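Local coordinates for chitin oligosaccharide binding protein NagB2 (Paenibacillus sp. FPU-7, PDB 7EHU) that binds chitin oligosaccharides such as N,N'-diacetylchitobiose and N,N',N''-triacetylchitotriose, probably as the extracellular solute-binding protein of a sugar uptake system, at residues 203-208 and 385-390; 216-221 and 389-394. One frame throughout, in Å; residues are numbered along the deposited sequence.

Contact 1: 203-208 and 385-390. With NAG (2-acetamido-2-deoxy-beta-D-glucopyranose), chain B.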
loop_
_atom_site.group_PDB
_atom_site.type_symbol
_atom_site.label_atom_id
_atom_site.label_comp_id
_atom_site.label_asym_id
_atom_site.label_seq_id
_atom_site.Cartn_x
_atom_site.Cartn_y
_atom_site.Cartn_z
ATOM N N LEU A 203 -9.613 3.774 1.520
ATOM C CA LEU A 203 -10.526 4.901 1.498
ATOM C C LEU A 203 -10.887 5.344 2.901
ATOM O O LEU A 203 -10.914 6.544 3.189
ATOM C CB LEU A 203 -11.768 4.509 0.705
ATOM C CG LEU A 203 -12.815 5.602 0.518
ATOM C CD1 LEU A 203 -12.227 6.847 -0.142
ATOM C CD2 LEU A 203 -13.989 5.071 -0.301
ATOM N N ALA A 204 -11.161 4.386 3.786
ATOM C CA ALA A 204 -11.505 4.729 5.159
ATOM C C ALA A 204 -10.386 5.511 5.824
ATOM O O ALA A 204 -10.647 6.478 6.548
ATOM C CB ALA A 204 -11.811 3.461 5.954
ATOM N N ASN A 205 -9.135 5.099 5.600
ATOM C CA ASN A 205 -7.999 5.748 6.248
ATOM C C ASN A 205 -7.842 7.185 5.791
ATOM O O ASN A 205 -7.706 8.087 6.629
ATOM C CB ASN A 205 -6.838 4.733 6.320
ATOM C CG ASN A 205 -5.493 5.231 6.856
ATOM O OD1 ASN A 205 -4.424 4.797 6.412
ATOM N ND2 ASN A 205 -5.531 6.303 7.644
ATOM N N SER A 206 -7.980 7.448 4.494
ATOM C CA SER A 206 -7.925 8.840 4.061
ATOM C C SER A 206 -9.120 9.643 4.554
ATOM O O SER A 206 -8.971 10.835 4.830
ATOM C CB SER A 206 -7.708 8.959 2.555
ATOM O OG SER A 206 -6.350 8.726 2.227
ATOM N N LEU A 207 -10.292 9.009 4.695
ATOM C CA LEU A 207 -11.450 9.693 5.259
ATOM C C LEU A 207 -11.207 10.118 6.698
ATOM O O LEU A 207 -11.436 11.276 7.049
ATOM C CB LEU A 207 -12.691 8.817 5.175
ATOM C CG LEU A 207 -13.535 9.052 3.930
ATOM C CD1 LEU A 207 -14.504 7.886 3.722
ATOM C CD2 LEU A 207 -14.298 10.350 4.051
ATOM N N PHE A 208 -10.762 9.192 7.560
ATOM C CA PHE A 208 -10.646 9.556 8.973
ATOM C C PHE A 208 -9.444 10.450 9.252
ATOM O O PHE A 208 -9.470 11.199 10.230
ATOM C CB PHE A 208 -10.831 8.389 9.964
ATOM C CG PHE A 208 -9.766 7.309 9.964
ATOM C CD1 PHE A 208 -8.486 7.538 10.454
ATOM C CD2 PHE A 208 -10.095 6.008 9.599
ATOM C CE1 PHE A 208 -7.560 6.494 10.513
ATOM C CE2 PHE A 208 -9.168 4.990 9.656
ATOM C CZ PHE A 208 -7.916 5.238 10.106
ATOM N N PHE A 385 1.148 11.292 5.177
ATOM C CA PHE A 385 0.935 10.519 6.382
ATOM C C PHE A 385 0.996 9.036 6.029
ATOM O O PHE A 385 0.546 8.630 4.947
ATOM C CB PHE A 385 -0.404 10.845 7.071
ATOM C CG PHE A 385 -1.627 10.629 6.226
ATOM C CD1 PHE A 385 -2.107 11.649 5.411
ATOM C CD2 PHE A 385 -2.322 9.427 6.278
ATOM C CE1 PHE A 385 -3.261 11.465 4.675
ATOM C CE2 PHE A 385 -3.463 9.247 5.538
ATOM C CZ PHE A 385 -3.933 10.262 4.742
ATOM N N PRO A 386 1.547 8.208 6.904
ATOM C CA PRO A 386 1.643 6.775 6.610
ATOM C C PRO A 386 0.279 6.107 6.680
ATOM O O PRO A 386 -0.692 6.648 7.215
ATOM C CB PRO A 386 2.557 6.263 7.730
ATOM C CG PRO A 386 2.251 7.171 8.875
ATOM C CD PRO A 386 2.037 8.534 8.253
ATOM N N ALA A 387 0.205 4.910 6.114
ATOM C CA ALA A 387 -0.993 4.098 6.267
ATOM C C ALA A 387 -1.174 3.706 7.728
ATOM O O ALA A 387 -0.205 3.465 8.460
ATOM C CB ALA A 387 -0.923 2.849 5.406
ATOM N N PHE A 388 -2.439 3.637 8.160
ATOM C CA PHE A 388 -2.726 3.336 9.558
ATOM C C PHE A 388 -2.127 1.995 9.991
ATOM O O PHE A 388 -1.816 1.817 11.177
ATOM C CB PHE A 388 -4.239 3.358 9.831
ATOM C CG PHE A 388 -4.919 2.081 9.450
ATOM C CD1 PHE A 388 -5.150 1.770 8.124
ATOM C CD2 PHE A 388 -5.267 1.162 10.416
ATOM C CE1 PHE A 388 -5.713 0.560 7.783
ATOM C CE2 PHE A 388 -5.832 -0.044 10.074
ATOM C CZ PHE A 388 -6.063 -0.338 8.752
ATOM N N ASP A 389 -1.924 1.053 9.063
ATOM C CA ASP A 389 -1.395 -0.266 9.421
ATOM C C ASP A 389 0.096 -0.247 9.693
ATOM O O ASP A 389 0.627 -1.231 10.221
ATOM C CB ASP A 389 -1.940 -1.198 8.359
ATOM C CG ASP A 389 -1.220 -1.188 7.021
ATOM O OD1 ASP A 389 -0.143 -1.005 6.647
ATOM O OD2 ASP A 389 -1.948 -0.317 6.384
ATOM N N ALA A 390 0.757 0.891 9.465
ATOM C CA ALA A 390 2.095 1.077 10.001
ATOM C C ALA A 390 2.068 1.376 11.496
ATOM O O ALA A 390 3.082 1.169 12.180
ATOM C CB ALA A 390 2.796 2.234 9.290
HETATM C C1 NAG B . -0.585 -2.475 0.530
HETATM C C2 NAG B . -1.122 -3.157 1.765
HETATM C C3 NAG B . -1.826 -2.151 2.674
HETATM C C4 NAG B . -0.899 -0.981 2.985
HETATM C C5 NAG B . -0.365 -0.370 1.693
HETATM C C6 NAG B . 0.647 0.733 1.921
HETATM C C7 NAG B . -1.709 -5.534 1.698
HETATM C C8 NAG B . -2.751 -6.550 1.316
HETATM N N2 NAG B . -2.009 -4.261 1.437
HETATM O O3 NAG B . -2.216 -2.826 3.864
HETATM O O4 NAG B . -1.573 0.052 3.699
HETATM O O5 NAG B . 0.266 -1.396 0.909
HETATM O O6 NAG B . 1.781 0.270 2.637
HETATM O O7 NAG B . -0.648 -5.854 2.235
#
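The loop that leads Ala387 and Asp389 into the sugar pocket is tied to helix 197-212 through Asn205 and Phe388. The backbone N of Phe388 donates to Asn205 OD1 at 2.9 Å with an N-H...O angle of 158°, coming from above the carbonyl plane of the amide. With CG anti to the backbone N (chi1 175°), the Asn205 amide reaches straight across to the loop. OD1 also lies in the plane of the Phe388 ring, 3.6 Å from CD1 at its edge; amide and ring planes stand 78° apart. The loop joins strand 383-385 to helix 394-408 and lines the glycan pocket of this extracellular solute-binding protein. Asp389 CB sits over the centre of the Phe388 ring, and Asp389 OD2 accepts a hydrogen bond from NAG O4 at 2.7 Å; its OD1 forms a salt bridge with Arg77. With a leucine replacing Asn205, the buried N-H of Phe388 would probably lose its acceptor and the loop its polar tie to the helix. Farther along, the Phe208 ring edge meets Phe388 CB (CZ to CB 4.1 Å), and Ser206 OG lies 3.8 Å from Phe385 CZ, at that ring's edge.

Contact 2: 216-221 and 389-394. With NAG (2-acetamido-2-deoxy-beta-D-glucopyranose), chain B.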
loop_
_atom_site.group_PDB
_atom_site.type_symbol
_atom_site.label_atom_id
_atom_site.label_comp_id
_atom_site.label_asym_id
_atom_site.label_seq_id
_atom_site.Cartn_x
_atom_site.Cartn_y
_atom_site.Cartn_z
ATOM N N ALA A 216 -4.594 11.664 15.011
ATOM C CA ALA A 216 -5.533 10.687 15.557
ATOM C C ALA A 216 -5.027 9.260 15.364
ATOM O O ALA A 216 -5.043 8.461 16.302
ATOM C CB ALA A 216 -6.916 10.872 14.933
ATOM N N GLN A 217 -4.569 8.915 14.157
ATOM C CA GLN A 217 -4.101 7.549 13.953
ATOM C C GLN A 217 -2.772 7.303 14.650
ATOM O O GLN A 217 -2.477 6.161 15.014
ATOM C CB GLN A 217 -4.024 7.202 12.471
ATOM C CG GLN A 217 -3.094 8.056 11.631
ATOM C CD GLN A 217 -2.882 7.472 10.258
ATOM O OE1 GLN A 217 -3.668 6.620 9.800
ATOM N NE2 GLN A 217 -1.819 7.911 9.592
ATOM N N GLU A 218 -1.967 8.352 14.856
ATOM C CA GLU A 218 -0.733 8.188 15.617
ATOM C C GLU A 218 -1.027 7.859 17.072
ATOM O O GLU A 218 -0.239 7.166 17.727
ATOM C CB GLU A 218 0.098 9.475 15.566
ATOM C CG GLU A 218 0.600 9.855 14.177
ATOM C CD GLU A 218 1.791 9.033 13.685
ATOM O OE1 GLU A 218 2.003 9.028 12.447
ATOM O OE2 GLU A 218 2.521 8.428 14.514
ATOM N N GLY A 219 -2.153 8.343 17.590
ATOM C CA GLY A 219 -2.457 8.204 18.996
ATOM C C GLY A 219 -3.152 6.917 19.396
ATOM O O GLY A 219 -3.150 6.589 20.584
ATOM N N PHE A 220 -3.751 6.181 18.446
ATOM C CA PHE A 220 -4.542 5.013 18.827
ATOM C C PHE A 220 -3.718 4.033 19.661
ATOM O O PHE A 220 -4.151 3.588 20.731
ATOM C CB PHE A 220 -5.115 4.286 17.608
ATOM C CG PHE A 220 -6.093 5.080 16.781
ATOM C CD1 PHE A 220 -6.960 6.012 17.332
ATOM C CD2 PHE A 220 -6.158 4.851 15.416
ATOM C CE1 PHE A 220 -7.859 6.713 16.527
ATOM C CE2 PHE A 220 -7.055 5.536 14.621
ATOM C CZ PHE A 220 -7.906 6.466 15.182
ATOM N N ALA A 221 -2.524 3.675 19.179
ATOM C CA ALA A 221 -1.698 2.697 19.883
ATOM C C ALA A 221 -0.988 3.281 21.099
ATOM O O ALA A 221 -0.456 2.520 21.914
ATOM C CB ALA A 221 -0.673 2.067 18.937
ATOM N N ASP A 389 -1.924 1.053 9.063
ATOM C CA ASP A 389 -1.395 -0.266 9.421
ATOM C C ASP A 389 0.096 -0.247 9.693
ATOM O O ASP A 389 0.627 -1.231 10.221
ATOM C CB ASP A 389 -1.940 -1.198 8.359
ATOM C CG ASP A 389 -1.220 -1.188 7.021
ATOM O OD1 ASP A 389 -0.143 -1.005 6.647
ATOM O OD2 ASP A 389 -1.948 -0.317 6.384
ATOM N N ALA A 390 0.757 0.891 9.465
ATOM C CA ALA A 390 2.095 1.077 10.001
ATOM C C ALA A 390 2.068 1.376 11.496
ATOM O O ALA A 390 3.082 1.169 12.180
ATOM C CB ALA A 390 2.796 2.234 9.290
ATOM N N LEU A 391 0.925 1.839 12.013
ATOM C CA LEU A 391 0.832 2.467 13.327
ATOM C C LEU A 391 0.035 1.673 14.349
ATOM O O LEU A 391 0.036 2.056 15.529
ATOM C CB LEU A 391 0.144 3.836 13.190
ATOM C CG LEU A 391 0.734 4.804 12.170
ATOM C CD1 LEU A 391 -0.062 6.093 12.102
ATOM C CD2 LEU A 391 2.191 5.089 12.504
ATOM N N VAL A 392 -0.711 0.653 13.931
ATOM C CA VAL A 392 -1.539 -0.121 14.839
ATOM C C VAL A 392 -1.142 -1.585 14.745
ATOM O O VAL A 392 -0.566 -2.047 13.759
ATOM C CB VAL A 392 -3.061 0.055 14.626
ATOM C CG1 VAL A 392 -3.458 1.515 14.693
ATOM C CG2 VAL A 392 -3.497 -0.573 13.315
ATOM N N GLN A 393 -1.480 -2.313 15.790
ATOM C CA GLN A 393 -1.122 -3.709 15.878
ATOM C C GLN A 393 -1.883 -4.517 14.824
ATOM O O GLN A 393 -3.008 -4.160 14.458
ATOM C CB GLN A 393 -1.480 -4.222 17.267
ATOM C CG GLN A 393 -0.737 -3.542 18.431
ATOM C CD GLN A 393 -1.439 -2.262 19.027
ATOM O OE1 GLN A 393 -2.161 -1.501 18.336
ATOM N NE2 GLN A 393 -1.214 -2.036 20.330
ATOM N N PRO A 394 -1.286 -5.622 14.327
ATOM C CA PRO A 394 -1.971 -6.458 13.326
ATOM C C PRO A 394 -3.393 -6.843 13.695
ATOM O O PRO A 394 -4.292 -6.813 12.844
ATOM C CB PRO A 394 -1.035 -7.672 13.218
ATOM C CG PRO A 394 0.315 -7.087 13.433
ATOM C CD PRO A 394 0.107 -6.059 14.529
HETATM C C1 NAG B . -0.585 -2.475 0.530
HETATM C C2 NAG B . -1.122 -3.157 1.765
HETATM C C3 NAG B . -1.826 -2.151 2.674
HETATM C C4 NAG B . -0.899 -0.981 2.985
HETATM C C5 NAG B . -0.365 -0.370 1.693
HETATM C C6 NAG B . 0.647 0.733 1.921
HETATM C C7 NAG B . -1.709 -5.534 1.698
HETATM C C8 NAG B . -2.751 -6.550 1.316
HETATM N N2 NAG B . -2.009 -4.261 1.437
HETATM O O3 NAG B . -2.216 -2.826 3.864
HETATM O O4 NAG B . -1.573 0.052 3.699
HETATM O O5 NAG B . 0.266 -1.396 0.909
HETATM O O6 NAG B . 1.781 0.270 2.637
HETATM O O7 NAG B . -0.648 -5.854 2.235
HETATM O O HOH W 1 -1.456 4.259 16.650
#
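Leu391 carries most of the van der Waals contact, its CD1 methyl set against the side chains of both Gln217 and Glu218. CD1 packs against the extended chain of Gln217, which it crosses at about a right angle, 3.6 Å from Gln217 CG and equally near the amide carbon and nitrogen. The same methyl lies 3.6 Å from Glu218 OE1, while CD2 stays 3.9 Å from Glu218 OE2. Glu218 reaches the leucine because its chain, starting away from the loop, bends back at chi2 (-77°), so that the carboxylate lies along both methyls. The polar end of Gln217 is held elsewhere, its NE2 donating to Pro386 O. An apolar touch joins Phe220 CB to Val392 CG1 at 4.3 Å, with the methyl near the plane of the Phe220 ring at its edge; this ring also stacks with Trp227. Ala221 CB closes on the loop backbone, 3.5 Å from Leu391 O.

No direct hydrogen bond spans the two segments; a water does the bridging. It accepts from Ala221 N at 2.8 Å and lies 2.7 Å from Gln217 O and 2.9 Å from Leu391 O, donating toward these carbonyls although it has more acceptors in reach than protons to give.

Of the polar side chains, Gln393 brings OE1 close to the Ala221 methyl but has its bonds with helix 414-430, OE1 to Gln425 and NE2 to Asn429. Gln393 occupies the N-cap position of helix 394-408, and helices 214-219 and 414-430 pack around this turn, where the pocket loop carrying Asp389 enters that helix.

Contacts 1 and 2 grip the same connection between strand 383-385 and helix 394-408 from two successive helices, 197-212 and 214-219; their centres are 9 Å apart and they share Asp389 and Ala390. Gln217 of contact 2 joins them: its NE2 lies 2.9 Å from Pro386 O, probably as a hydrogen bond, and its OE1 lies 2.9 Å from Asn205 ND2 in a weak hydrogen bond, so one amide links loop and helix of contact 1. OE1 also comes within 3.3 Å of Phe388 CB. Contact 1 holds the part of the loop nearer the sugar, Ala387 CB being 3.3 Å from NAG O4, whereas contact 2 fixes the partly buried continuation. Ser315 adds another hydrogen bond to this NAG.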